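PDB 1STZ: heat-inducible transcription repressor hrcA homolog from Thermotoga maritima, which probably represses class I heat shock genes, the grpE-dnaK-dnaJ and groELS operons, by binding DNA, and so prevents their heat-shock induction. Local coordinates for residues Glu100-Glu106 and Arg319-Ile324; Thr142-Leu148 and Leu195-Gly201; Glu157-Phe162 and Val173-Thr178; Lys241-Leu245 and Thr308-Thr312. All blocks are in the same frame, centred on the assembly; numbering follows the deposited sequence.

Contact 1: Glu100-Glu106 and Arg319-Ile324; sequences EADLAVE and RVFEYI
V105 and Y323 meet at the middle of this contact. The CG1 methyl of V105 lies over one face of the Y323 ring, 4.1 Å from the ring centroid, in a CH-pi contact displaced toward the rim. Its other methyl, CG2, reaches Y323 CD2 at 3.7 Å and also packs against V320 CG1. With CG2 anti to the backbone N and CG1 between N and the carbonyl carbon (chi1 80°), both branches of V105 face the helix. Farther along the ring, the hydroxyl of Y323 stands beside CA and CG of E106, and a water in the ring plane links Y323 OH to E106 O. Without the ring, as with an alanine at Y323, V105 CG1 would probably lose its aromatic cover and E106 O its water-linked partner. At the other end D102 OD2 takes a nearly straight bond from R319 NH1 (3.1 Å, 175°), part of a salt bridge; the donor arrives in its own guanidinium plane but well above the carboxylate plane. R319 also pairs with E180 of the second subunit, so its charge also serves a subunit interface. A second water donates to both E100 OE2 and R319 O. Behind this layer, E100 OE1 accepts from D102 N at 3.1 Å, while D102 OD1 receives a weak bond from V105 N. V105 and V320 continue onto L130 and L127 of helix 116-131. The arrangement is that of an N-capped helical turn, 103-106, docked on the long helix 314-334 beside a subunit interface.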
loop_
_atom_site.group_PDB
_atom_site.type_symbol
_atom_site.label_atom_id
_atom_site.label_comp_id
_atom_site.label_asym_id
_atom_site.label_seq_id
_atom_site.Cartn_x
_atom_site.Cartn_y
_atom_site.Cartn_z
ATOM N N GLU A 100 0.144 -9.763 16.152
ATOM C CA GLU A 100 0.457 -8.468 15.549
ATOM C C GLU A 100 -0.822 -7.904 14.947
ATOM O O GLU A 100 -1.544 -7.169 15.612
ATOM C CB GLU A 100 1.567 -8.593 14.490
ATOM C CG GLU A 100 1.864 -7.304 13.728
ATOM C CD GLU A 100 2.447 -7.526 12.337
ATOM O OE1 GLU A 100 1.675 -7.702 11.366
ATOM O OE2 GLU A 100 3.689 -7.508 12.217
ATOM N N ALA A 101 -1.114 -8.295 13.705
ATOM C CA ALA A 101 -2.107 -7.619 12.888
ATOM C C ALA A 101 -1.758 -6.139 12.781
ATOM O O ALA A 101 -2.358 -5.293 13.458
ATOM C CB ALA A 101 -3.494 -7.817 13.463
ATOM N N ASP A 102 -0.757 -5.843 11.947
ATOM C CA ASP A 102 -0.416 -4.472 11.571
ATOM C C ASP A 102 -0.521 -4.351 10.049
ATOM O O ASP A 102 0.414 -4.660 9.318
ATOM C CB ASP A 102 0.978 -4.109 12.060
ATOM C CG ASP A 102 1.394 -2.700 11.674
ATOM O OD1 ASP A 102 0.797 -2.086 10.768
ATOM O OD2 ASP A 102 2.349 -2.126 12.226
ATOM N N LEU A 103 -1.674 -3.871 9.609
ATOM C CA LEU A 103 -2.051 -3.848 8.213
ATOM C C LEU A 103 -1.015 -3.095 7.379
ATOM O O LEU A 103 -0.609 -3.555 6.307
ATOM C CB LEU A 103 -3.428 -3.170 8.068
ATOM C CG LEU A 103 -4.601 -3.796 7.312
ATOM C CD1 LEU A 103 -4.938 -2.966 6.103
ATOM C CD2 LEU A 103 -4.394 -5.247 6.906
ATOM N N ALA A 104 -0.589 -1.941 7.887
ATOM C CA ALA A 104 0.297 -1.064 7.139
ATOM C C ALA A 104 1.617 -1.747 6.792
ATOM O O ALA A 104 2.065 -1.708 5.645
ATOM C CB ALA A 104 0.550 0.209 7.910
ATOM N N VAL A 105 2.234 -2.376 7.784
ATOM C CA VAL A 105 3.531 -3.000 7.576
ATOM C C VAL A 105 3.407 -4.268 6.703
ATOM O O VAL A 105 4.321 -4.584 5.958
ATOM C CB VAL A 105 4.274 -3.282 8.898
ATOM C CG1 VAL A 105 3.782 -4.552 9.582
ATOM C CG2 VAL A 105 5.750 -3.352 8.626
ATOM N N GLU A 106 2.257 -4.939 6.760
ATOM C CA GLU A 106 2.027 -6.128 5.938
ATOM C C GLU A 106 1.918 -5.819 4.439
ATOM O O GLU A 106 1.975 -6.755 3.627
ATOM C CB GLU A 106 0.780 -6.878 6.387
ATOM C CG GLU A 106 0.911 -7.571 7.735
ATOM C CD GLU A 106 -0.385 -8.266 8.135
ATOM O OE1 GLU A 106 -0.678 -8.356 9.361
ATOM O OE2 GLU A 106 -1.131 -8.713 7.211
ATOM N N ARG A 319 7.476 -3.655 16.576
ATOM C CA ARG A 319 6.685 -4.482 15.680
ATOM C C ARG A 319 7.059 -4.264 14.214
ATOM O O ARG A 319 7.217 -5.221 13.473
ATOM C CB ARG A 319 5.222 -4.163 15.894
ATOM C CG ARG A 319 4.241 -4.873 14.996
ATOM C CD ARG A 319 2.993 -4.044 14.757
ATOM N NE ARG A 319 2.533 -3.495 16.014
ATOM C CZ ARG A 319 1.998 -2.297 16.210
ATOM N NH1 ARG A 319 1.772 -1.444 15.224
ATOM N NH2 ARG A 319 1.659 -1.959 17.439
ATOM N N VAL A 320 7.156 -3.008 13.809
ATOM C CA VAL A 320 7.443 -2.650 12.441
ATOM C C VAL A 320 8.872 -3.065 12.065
ATOM O O VAL A 320 9.091 -3.563 10.972
ATOM C CB VAL A 320 7.250 -1.141 12.197
ATOM C CG1 VAL A 320 7.751 -0.738 10.841
ATOM C CG2 VAL A 320 5.808 -0.781 12.303
ATOM N N PHE A 321 9.810 -2.911 12.997
ATOM C CA PHE A 321 11.230 -3.156 12.755
ATOM C C PHE A 321 11.440 -4.624 12.592
ATOM O O PHE A 321 12.020 -5.062 11.618
ATOM C CB PHE A 321 12.047 -2.616 13.911
ATOM C CG PHE A 321 13.546 -2.638 13.707
ATOM C CD1 PHE A 321 14.187 -1.548 13.161
ATOM C CD2 PHE A 321 14.314 -3.698 14.177
ATOM C CE1 PHE A 321 15.565 -1.520 13.035
ATOM C CE2 PHE A 321 15.704 -3.686 14.055
ATOM C CZ PHE A 321 16.328 -2.608 13.468
ATOM N N GLU A 322 10.906 -5.396 13.524
ATOM C CA GLU A 322 10.984 -6.834 13.442
ATOM C C GLU A 322 10.346 -7.430 12.154
ATOM O O GLU A 322 10.931 -8.313 11.526
ATOM C CB GLU A 322 10.362 -7.470 14.684
ATOM C CG GLU A 322 10.548 -8.972 14.692
ATOM C CD GLU A 322 10.009 -9.674 15.928
ATOM O OE1 GLU A 322 8.909 -9.319 16.418
ATOM O OE2 GLU A 322 10.682 -10.631 16.379
ATOM N N TYR A 323 9.158 -6.974 11.773
ATOM C CA TYR A 323 8.528 -7.453 10.528
ATOM C C TYR A 323 9.421 -7.225 9.312
ATOM O O TYR A 323 9.648 -8.142 8.540
ATOM C CB TYR A 323 7.173 -6.782 10.303
ATOM C CG TYR A 323 6.328 -7.393 9.204
ATOM C CD1 TYR A 323 5.423 -8.422 9.477
ATOM C CD2 TYR A 323 6.413 -6.937 7.896
ATOM C CE1 TYR A 323 4.642 -8.969 8.479
ATOM C CE2 TYR A 323 5.630 -7.482 6.895
ATOM C CZ TYR A 323 4.762 -8.493 7.185
ATOM O OH TYR A 323 3.987 -9.014 6.184
ATOM N N ILE A 324 9.948 -6.011 9.160
ATOM C CA ILE A 324 10.729 -5.650 7.974
ATOM C C ILE A 324 12.050 -6.404 7.931
ATOM O O ILE A 324 12.456 -6.875 6.868
ATOM C CB ILE A 324 10.975 -4.106 7.885
ATOM C CG1 ILE A 324 9.804 -3.410 7.214
ATOM C CG2 ILE A 324 12.142 -3.767 6.956
ATOM C CD1 ILE A 324 8.705 -3.197 8.045
HETATM O O HOH W 1 6.198 -7.739 13.686
HETATM O O HOH W 2 4.456 -8.822 3.764
#

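Contact 2: Thr142-Leu148 and Leu195-Gly201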
loop_
_atom_site.group_PDB
_atom_site.type_symbol
_atom_site.label_atom_id
_atom_site.label_comp_id
_atom_site.label_asym_id
_atom_site.label_seq_id
_atom_site.Cartn_x
_atom_site.Cartn_y
_atom_site.Cartn_z
ATOM N N THR A 142 30.656 -5.334 -0.537
ATOM C CA THR A 142 31.160 -5.604 -1.891
ATOM C C THR A 142 32.402 -6.479 -1.910
ATOM O O THR A 142 32.724 -7.082 -2.924
ATOM C CB THR A 142 31.468 -4.301 -2.647
ATOM O OG1 THR A 142 32.356 -3.476 -1.884
ATOM C CG2 THR A 142 30.216 -3.476 -2.827
ATOM N N ARG A 143 33.112 -6.525 -0.789
ATOM C CA ARG A 143 34.362 -7.275 -0.687
ATOM C C ARG A 143 34.291 -8.721 -1.206
ATOM O O ARG A 143 35.227 -9.183 -1.841
ATOM C CB ARG A 143 34.850 -7.254 0.768
ATOM C CG ARG A 143 35.994 -8.201 1.082
ATOM C CD ARG A 143 36.337 -8.211 2.558
ATOM N NE ARG A 143 36.668 -9.552 3.038
ATOM C CZ ARG A 143 36.626 -9.931 4.316
ATOM N NH1 ARG A 143 36.262 -9.071 5.275
ATOM N NH2 ARG A 143 36.960 -11.182 4.640
ATOM N N ASP A 144 33.186 -9.419 -0.943
ATOM C CA ASP A 144 33.025 -10.827 -1.364
ATOM C C ASP A 144 31.770 -11.025 -2.236
ATOM O O ASP A 144 31.241 -12.138 -2.333
ATOM C CB ASP A 144 33.005 -11.774 -0.146
ATOM C CG ASP A 144 31.608 -11.904 0.489
ATOM O OD1 ASP A 144 31.033 -10.860 0.908
ATOM O OD2 ASP A 144 31.020 -13.022 0.586
ATOM N N LEU A 145 31.313 -9.944 -2.869
ATOM C CA LEU A 145 30.170 -9.989 -3.775
ATOM C C LEU A 145 30.686 -10.441 -5.139
ATOM O O LEU A 145 31.075 -9.611 -5.964
ATOM C CB LEU A 145 29.541 -8.596 -3.889
ATOM C CG LEU A 145 28.063 -8.343 -3.585
ATOM C CD1 LEU A 145 27.602 -7.042 -4.240
ATOM C CD2 LEU A 145 27.191 -9.489 -4.027
ATOM N N LYS A 146 30.706 -11.746 -5.380
ATOM C CA LYS A 146 31.150 -12.262 -6.671
ATOM C C LYS A 146 30.203 -11.839 -7.810
ATOM O O LYS A 146 28.990 -11.902 -7.670
ATOM C CB LYS A 146 31.256 -13.787 -6.624
ATOM C CG LYS A 146 32.437 -14.302 -5.821
ATOM C CD LYS A 146 32.914 -15.643 -6.369
ATOM C CE LYS A 146 34.313 -16.024 -5.867
ATOM N NZ LYS A 146 34.770 -17.276 -6.551
ATOM N N ILE A 147 30.774 -11.392 -8.923
ATOM C CA ILE A 147 30.027 -11.185 -10.154
ATOM C C ILE A 147 29.852 -12.550 -10.843
ATOM O O ILE A 147 30.823 -13.149 -11.308
ATOM C CB ILE A 147 30.772 -10.207 -11.088
ATOM C CG1 ILE A 147 30.902 -8.822 -10.445
ATOM C CG2 ILE A 147 30.062 -10.119 -12.454
ATOM C CD1 ILE A 147 31.962 -7.936 -11.090
ATOM N N LEU A 148 28.622 -13.040 -10.895
ATOM C CA LEU A 148 28.321 -14.363 -11.469
ATOM C C LEU A 148 28.151 -14.310 -12.982
ATOM O O LEU A 148 28.322 -15.316 -13.663
ATOM C CB LEU A 148 27.043 -14.936 -10.845
ATOM C CG LEU A 148 27.004 -14.997 -9.314
ATOM C CD1 LEU A 148 25.642 -15.417 -8.822
ATOM C CD2 LEU A 148 28.067 -15.943 -8.773
ATOM N N LEU A 195 35.477 -10.390 -15.704
ATOM C CA LEU A 195 34.756 -10.015 -14.498
ATOM C C LEU A 195 34.113 -11.153 -13.733
ATOM O O LEU A 195 33.891 -11.034 -12.535
ATOM C CB LEU A 195 33.682 -8.994 -14.855
ATOM C CG LEU A 195 34.207 -7.629 -15.283
ATOM C CD1 LEU A 195 33.048 -6.756 -15.646
ATOM C CD2 LEU A 195 35.025 -6.989 -14.174
ATOM N N ARG A 196 33.773 -12.230 -14.429
ATOM C CA ARG A 196 33.110 -13.384 -13.831
ATOM C C ARG A 196 34.032 -14.086 -12.843
ATOM O O ARG A 196 35.148 -14.428 -13.190
ATOM C CB ARG A 196 32.725 -14.353 -14.948
ATOM C CG ARG A 196 31.900 -15.536 -14.546
ATOM C CD ARG A 196 31.480 -16.372 -15.750
ATOM N NE ARG A 196 30.141 -16.022 -16.230
ATOM C CZ ARG A 196 29.580 -16.537 -17.321
ATOM N NH1 ARG A 196 30.236 -17.420 -18.072
ATOM N NH2 ARG A 196 28.349 -16.170 -17.661
ATOM N N GLY A 197 33.570 -14.298 -11.617
ATOM C CA GLY A 197 34.415 -14.870 -10.576
ATOM C C GLY A 197 35.143 -13.826 -9.741
ATOM O O GLY A 197 35.649 -14.131 -8.663
ATOM N N ARG A 198 35.185 -12.590 -10.228
ATOM C CA ARG A 198 35.793 -11.481 -9.504
ATOM C C ARG A 198 34.715 -10.793 -8.707
ATOM O O ARG A 198 33.546 -10.879 -9.058
ATOM C CB ARG A 198 36.431 -10.517 -10.488
ATOM C CG ARG A 198 37.251 -11.245 -11.520
ATOM C CD ARG A 198 38.669 -10.812 -11.655
ATOM N NE ARG A 198 39.388 -10.631 -10.397
ATOM C CZ ARG A 198 40.689 -10.384 -10.352
ATOM N NH1 ARG A 198 41.388 -10.326 -11.475
ATOM N NH2 ARG A 198 41.304 -10.210 -9.192
ATOM N N THR A 199 35.089 -10.114 -7.630
ATOM C CA THR A 199 34.105 -9.431 -6.789
ATOM C C THR A 199 33.943 -7.959 -7.165
ATOM O O THR A 199 34.776 -7.400 -7.841
ATOM C CB THR A 199 34.441 -9.577 -5.291
ATOM O OG1 THR A 199 35.589 -8.795 -4.956
ATOM C CG2 THR A 199 34.855 -11.012 -4.953
ATOM N N VAL A 200 32.835 -7.355 -6.748
ATOM C CA VAL A 200 32.589 -5.938 -6.969
ATOM C C VAL A 200 33.666 -5.146 -6.225
ATOM O O VAL A 200 34.129 -4.135 -6.718
ATOM C CB VAL A 200 31.186 -5.523 -6.501
ATOM C CG1 VAL A 200 30.985 -4.007 -6.607
ATOM C CG2 VAL A 200 30.112 -6.249 -7.323
ATOM N N GLY A 201 34.075 -5.635 -5.059
ATOM C CA GLY A 201 35.156 -5.025 -4.277
ATOM C C GLY A 201 36.475 -4.971 -5.027
ATOM O O GLY A 201 37.214 -4.003 -4.938
#
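T199, the N-cap of helix 200-205, meets the 142-148 loop, between strands 134-138 and 149-154, with every atom of its side chain. Its CB lies 3.4 Å from L145 O; OG1, between the backbone N and the carbonyl carbon (chi1 71°), donates to R143 O at 3.2 Å from above the carbonyl plane; and CG2, anti to the carbonyl carbon, rests against D144 CA. The same hydroxyl caps a backbone N just past G201. V200 N donates to L145 O at 3.0 Å and G201 N to T142 O. That oxygen also accepts from L145 N, on the opposite face of its plane. V200 spreads its methyls, CG1 on T142 CG2 and CG2 between L145 CD1 and I147 CG1. Beyond the single bridge of K146 with T199, I147 N makes an almost straight bond to R198 O (2.8 Å, 175°), and G197 N returns one to I147 O. R196 NE donates to L148 O, which lies tilted out of the guanidinium plane. A CB on G201 would clash with R143 CA and T142 O. Backbone carbonyls accept all six cross-bonds; four donors are backbone N-H groups, the others T199 OG1 and R196 NE, so main-chain shape chiefly sets the contact.

Contact 3: Glu157-Phe162 and Val173-Thr178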
loop_
_atom_site.group_PDB
_atom_site.type_symbol
_atom_site.label_atom_id
_atom_site.label_comp_id
_atom_site.label_asym_id
_atom_site.label_seq_id
_atom_site.Cartn_x
_atom_site.Cartn_y
_atom_site.Cartn_z
ATOM N N GLU A 157 18.669 -0.315 -31.935
ATOM C CA GLU A 157 19.822 0.372 -32.518
ATOM C C GLU A 157 20.369 1.420 -31.547
ATOM O O GLU A 157 21.582 1.603 -31.456
ATOM C CB GLU A 157 19.453 1.054 -33.848
ATOM C CG GLU A 157 19.453 0.135 -35.066
ATOM C CD GLU A 157 18.952 0.817 -36.338
ATOM O OE1 GLU A 157 18.060 1.688 -36.248
ATOM O OE2 GLU A 157 19.446 0.481 -37.436
ATOM N N ASP A 158 19.474 2.087 -30.816
ATOM C CA ASP A 158 19.832 3.230 -29.975
ATOM C C ASP A 158 20.165 2.906 -28.525
ATOM O O ASP A 158 20.833 3.694 -27.869
ATOM C CB ASP A 158 18.698 4.257 -29.984
ATOM C CG ASP A 158 18.355 4.730 -31.376
ATOM O OD1 ASP A 158 19.279 4.852 -32.210
ATOM O OD2 ASP A 158 17.188 4.991 -31.730
ATOM N N TYR A 159 19.709 1.762 -28.020
ATOM C CA TYR A 159 19.794 1.485 -26.590
ATOM C C TYR A 159 20.344 0.106 -26.233
ATOM O O TYR A 159 20.097 -0.879 -26.908
ATOM C CB TYR A 159 18.413 1.675 -25.951
ATOM C CG TYR A 159 17.829 3.060 -26.147
ATOM C CD1 TYR A 159 16.727 3.266 -26.974
ATOM C CD2 TYR A 159 18.382 4.163 -25.512
ATOM C CE1 TYR A 159 16.193 4.537 -27.157
ATOM C CE2 TYR A 159 17.857 5.435 -25.692
ATOM C CZ TYR A 159 16.764 5.613 -26.508
ATOM O OH TYR A 159 16.248 6.873 -26.679
ATOM N N LEU A 160 21.067 0.068 -25.127
ATOM C CA LEU A 160 21.676 -1.139 -24.587
ATOM C C LEU A 160 21.350 -1.212 -23.108
ATOM O O LEU A 160 21.372 -0.191 -22.439
ATOM C CB LEU A 160 23.195 -1.034 -24.749
ATOM C CG LEU A 160 24.063 -2.286 -24.667
ATOM C CD1 LEU A 160 25.324 -2.117 -25.523
ATOM C CD2 LEU A 160 24.446 -2.598 -23.243
ATOM N N ILE A 161 21.066 -2.397 -22.578
ATOM C CA ILE A 161 20.928 -2.537 -21.138
ATOM C C ILE A 161 22.052 -3.377 -20.546
ATOM O O ILE A 161 22.252 -4.528 -20.915
ATOM C CB ILE A 161 19.530 -3.094 -20.742
ATOM C CG1 ILE A 161 18.449 -2.064 -21.079
ATOM C CG2 ILE A 161 19.494 -3.384 -19.251
ATOM C CD1 ILE A 161 17.036 -2.587 -20.992
ATOM N N PHE A 162 22.799 -2.765 -19.633
ATOM C CA PHE A 162 23.870 -3.429 -18.914
ATOM C C PHE A 162 23.361 -3.827 -17.542
ATOM O O PHE A 162 22.556 -3.124 -16.953
ATOM C CB PHE A 162 25.084 -2.495 -18.782
ATOM C CG PHE A 162 26.085 -2.933 -17.740
ATOM C CD1 PHE A 162 27.065 -3.873 -18.042
ATOM C CD2 PHE A 162 26.058 -2.393 -16.462
ATOM C CE1 PHE A 162 27.993 -4.267 -17.080
ATOM C CE2 PHE A 162 26.969 -2.790 -15.514
ATOM C CZ PHE A 162 27.939 -3.730 -15.824
ATOM N N VAL A 173 21.655 -2.172 -12.889
ATOM C CA VAL A 173 20.907 -2.109 -14.128
ATOM C C VAL A 173 20.954 -0.692 -14.698
ATOM O O VAL A 173 20.554 0.272 -14.049
ATOM C CB VAL A 173 19.449 -2.595 -13.969
ATOM C CG1 VAL A 173 18.828 -2.830 -15.324
ATOM C CG2 VAL A 173 19.409 -3.881 -13.201
ATOM N N THR A 174 21.429 -0.575 -15.932
ATOM C CA THR A 174 21.756 0.721 -16.501
ATOM C C THR A 174 21.534 0.720 -17.993
ATOM O O THR A 174 22.287 0.094 -18.715
ATOM C CB THR A 174 23.231 1.059 -16.234
ATOM O OG1 THR A 174 23.502 1.041 -14.828
ATOM C CG2 THR A 174 23.537 2.496 -16.668
ATOM N N PRO A 175 20.502 1.402 -18.469
ATOM C CA PRO A 175 20.329 1.606 -19.905
ATOM C C PRO A 175 21.399 2.562 -20.425
ATOM O O PRO A 175 21.752 3.493 -19.725
ATOM C CB PRO A 175 18.939 2.240 -20.004
ATOM C CG PRO A 175 18.324 2.005 -18.723
ATOM C CD PRO A 175 19.407 2.005 -17.697
ATOM N N ILE A 176 21.893 2.325 -21.631
ATOM C CA ILE A 176 23.007 3.075 -22.214
ATOM C C ILE A 176 22.632 3.510 -23.627
ATOM O O ILE A 176 22.063 2.724 -24.373
ATOM C CB ILE A 176 24.274 2.189 -22.263
ATOM C CG1 ILE A 176 24.690 1.757 -20.856
ATOM C CG2 ILE A 176 25.426 2.919 -22.912
ATOM C CD1 ILE A 176 25.576 0.529 -20.865
ATOM N N LYS A 177 22.935 4.758 -23.984
ATOM C CA LYS A 177 22.854 5.221 -25.376
ATOM C C LYS A 177 23.977 4.630 -26.211
ATOM O O LYS A 177 25.124 4.575 -25.782
ATOM C CB LYS A 177 23.006 6.738 -25.466
ATOM C CG LYS A 177 21.872 7.555 -24.885
ATOM C CD LYS A 177 21.875 8.961 -25.480
ATOM C CE LYS A 177 20.712 9.780 -24.976
ATOM N NZ LYS A 177 20.879 11.222 -25.290
ATOM N N THR A 178 23.640 4.213 -27.423
ATOM C CA THR A 178 24.641 3.884 -28.428
ATOM C C THR A 178 24.251 4.470 -29.781
ATOM O O THR A 178 23.304 3.999 -30.413
ATOM C CB THR A 178 24.816 2.368 -28.550
ATOM O OG1 THR A 178 25.083 1.791 -27.271
ATOM C CG2 THR A 178 26.049 2.047 -29.361
#
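I176 and L160 form a hydrogen-bonded antiparallel pair in the hairpin of strands 159-166 and 169-177, and their side chains lie alongside each other, pointing the same way. L160 has CG anti to its backbone N (chi1 -162°), whereas I176 holds CG1 anti to the carbonyl carbon (chi1 -61°). This carries the I176 CD1 methyl to L160 CD2 at 4.1 Å and onward to F162 CB at 3.7 Å, so one terminal methyl touches two alternate residues of the facing strand. The F162 ring, swung out from the same face, turns its edge toward T174 CB. Helix 215-224 covers this face through I220 and I224 on F162 and L219 on I176, while L152 of strand 149-154 packs on L160 and F162. Y159, I161, P175 and K177 occupy the other face. There I161 CG2 touches V173 CG1 at 4.0 Å, the two side chains crossing at a slant, and I161 CG1 lies more loosely by P175 CB. The Y159 ring points an edge at I176 O and has D158 CB over one face. P175, which has no N-H to offer, falls in a non-hydrogen-bonded pair with I161, so the bonding pattern passes it without loss. Around it, L160 O and I176 N join at 2.7 Å, and F162 and T174 exchange two bonds. The chemistry is therefore divided: paired amides fix the register, aliphatic and aromatic groups bury one face beneath a helix, and the outer strand, through backbone bonds from P175 and K177 and packing of V173 and P175, meets the third subunit.

Contact 4: Lys241-Leu245 and Thr308-Thr312; sequences KDETL and TSKVT
D242 OD1 is gripped twice by T244, whose hydroxyl in turn meets S309 across the contact. T244 OG1 donates to it at 2.6 Å from above the carboxylate plane, and T244 N donates at 3.1 Å from the anti side; both come from the same face. The second bond defines an Asx turn, set within a type I beta turn from D242 to L245. On the facing segment, S309 OG accepts from V311 N at 3.0 Å, which makes an ST turn at the end of strand 299-309. The two turns meet through their hydroxyls, T244 OG1 and S309 OG being 2.9 Å apart. S309 reaches across because its OG lies anti to the backbone N (chi1 175°), and T244 OG1 is turned to it with chi1 58°. The other carboxylate oxygen, D242 OD2, lies 3.3 Å from S309 CB. It accepts a hydrogen bond from a water that also donates to V311 O and, less certainly, from another that accepts from S309 N. An alanine at D242 would probably leave T244 OG1 and N without their shared acceptor and the two waters without a common anchor, freeing the turn to shift. Apolar contact is slight. The contact joins the loop between helices 236-241 and 247-256 to the strand's end, where L245 CD2 rests 4.1 Å from S309 CB.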
loop_
_atom_site.group_PDB
_atom_site.type_symbol
_atom_site.label_atom_id
_atom_site.label_comp_id
_atom_site.label_asym_id
_atom_site.label_seq_id
_atom_site.Cartn_x
_atom_site.Cartn_y
_atom_site.Cartn_z
ATOM N N LYS A 241 10.578 16.910 12.023
ATOM C CA LYS A 241 9.185 17.181 12.402
ATOM C C LYS A 241 8.933 16.909 13.877
ATOM O O LYS A 241 7.916 17.319 14.422
ATOM C CB LYS A 241 8.217 16.320 11.580
ATOM C CG LYS A 241 7.942 16.839 10.205
ATOM C CD LYS A 241 6.806 17.862 10.197
ATOM C CE LYS A 241 6.129 17.911 8.845
ATOM N NZ LYS A 241 6.919 17.169 7.824
ATOM N N ASP A 242 9.865 16.219 14.512
ATOM C CA ASP A 242 9.738 15.820 15.909
ATOM C C ASP A 242 10.171 16.910 16.913
ATOM O O ASP A 242 11.366 17.193 17.091
ATOM C CB ASP A 242 10.559 14.553 16.114
ATOM C CG ASP A 242 10.206 13.843 17.372
ATOM O OD1 ASP A 242 9.749 14.537 18.312
ATOM O OD2 ASP A 242 10.348 12.596 17.507
ATOM N N GLU A 243 9.184 17.466 17.615
ATOM C CA GLU A 243 9.375 18.624 18.483
ATOM C C GLU A 243 10.280 18.350 19.670
ATOM O O GLU A 243 10.796 19.275 20.275
ATOM C CB GLU A 243 8.020 19.158 18.992
ATOM C CG GLU A 243 7.901 20.678 18.961
ATOM C CD GLU A 243 8.365 21.379 20.246
ATOM O OE1 GLU A 243 8.170 20.846 21.372
ATOM O OE2 GLU A 243 8.905 22.505 20.130
ATOM N N THR A 244 10.467 17.078 20.000
ATOM C CA THR A 244 11.341 16.685 21.097
ATOM C C THR A 244 12.826 16.703 20.743
ATOM O O THR A 244 13.653 16.516 21.627
ATOM C CB THR A 244 10.929 15.271 21.623
ATOM O OG1 THR A 244 10.985 14.285 20.568
ATOM C CG2 THR A 244 9.448 15.268 22.053
ATOM N N LEU A 245 13.173 16.931 19.473
ATOM C CA LEU A 245 14.565 16.914 19.033
ATOM C C LEU A 245 14.993 18.317 18.629
ATOM O O LEU A 245 14.190 19.096 18.088
ATOM C CB LEU A 245 14.749 15.935 17.860
ATOM C CG LEU A 245 14.495 14.453 18.122
ATOM C CD1 LEU A 245 14.582 13.632 16.824
ATOM C CD2 LEU A 245 15.455 13.894 19.172
ATOM N N THR A 308 15.053 7.174 16.522
ATOM C CA THR A 308 13.952 8.093 16.767
ATOM C C THR A 308 14.282 8.883 17.993
ATOM O O THR A 308 15.228 8.571 18.697
ATOM C CB THR A 308 12.631 7.314 17.037
ATOM O OG1 THR A 308 12.799 6.436 18.161
ATOM C CG2 THR A 308 12.268 6.379 15.877
ATOM N N SER A 309 13.482 9.889 18.289
ATOM C CA SER A 309 13.406 10.365 19.658
ATOM C C SER A 309 13.108 9.192 20.606
ATOM O O SER A 309 12.395 8.245 20.246
ATOM C CB SER A 309 12.313 11.403 19.809
ATOM O OG SER A 309 12.193 11.766 21.168
ATOM N N LYS A 310 13.648 9.258 21.815
ATOM C CA LYS A 310 13.315 8.272 22.854
ATOM C C LYS A 310 11.903 8.450 23.386
ATOM O O LYS A 310 11.406 7.577 24.089
ATOM C CB LYS A 310 14.335 8.285 24.007
ATOM C CG LYS A 310 14.417 9.538 24.825
ATOM C CD LYS A 310 15.507 9.375 25.885
ATOM C CE LYS A 310 15.817 10.687 26.622
ATOM N NZ LYS A 310 16.975 10.482 27.541
ATOM N N VAL A 311 11.285 9.592 23.071
ATOM C CA VAL A 311 9.866 9.819 23.294
ATOM C C VAL A 311 9.117 9.334 22.063
ATOM O O VAL A 311 8.814 10.101 21.150
ATOM C CB VAL A 311 9.536 11.314 23.594
ATOM C CG1 VAL A 311 8.090 11.453 24.049
ATOM C CG2 VAL A 311 10.501 11.892 24.649
ATOM N N THR A 312 8.857 8.033 22.020
ATOM C CA THR A 312 8.319 7.403 20.820
ATOM C C THR A 312 7.463 6.203 21.177
ATOM O O THR A 312 7.507 5.699 22.308
ATOM C CB THR A 312 9.495 6.997 19.885
ATOM O OG1 THR A 312 9.006 6.477 18.641
ATOM C CG2 THR A 312 10.326 5.846 20.472
HETATM O O HOH W 3 11.406 10.436 16.263
HETATM O O HOH W 4 8.326 11.212 18.652
#

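All four contacts mix buried and partly exposed residues but are held differently. Contact 3 joins neighbouring strands of one hairpin, with apolar residues under a helix; contact 2, about 6 Å away between nearest atoms, encloses it along the chain and ties loops mainly by backbone bonds, more of its residues being exposed. Contact 4 lies on the opposite side of the chain's centre from both and relies on hydroxyls, a carboxylate and waters. Contact 1 spans the greatest sequence separation, combining a salt bridge with aromatic and aliphatic packing. Contacts 1 and 4 use consecutive elements, helix 314-334 and strand 299-309. The second subunit adjoins contact 1, the third touches contacts 3 and 4, and none touches contact 2.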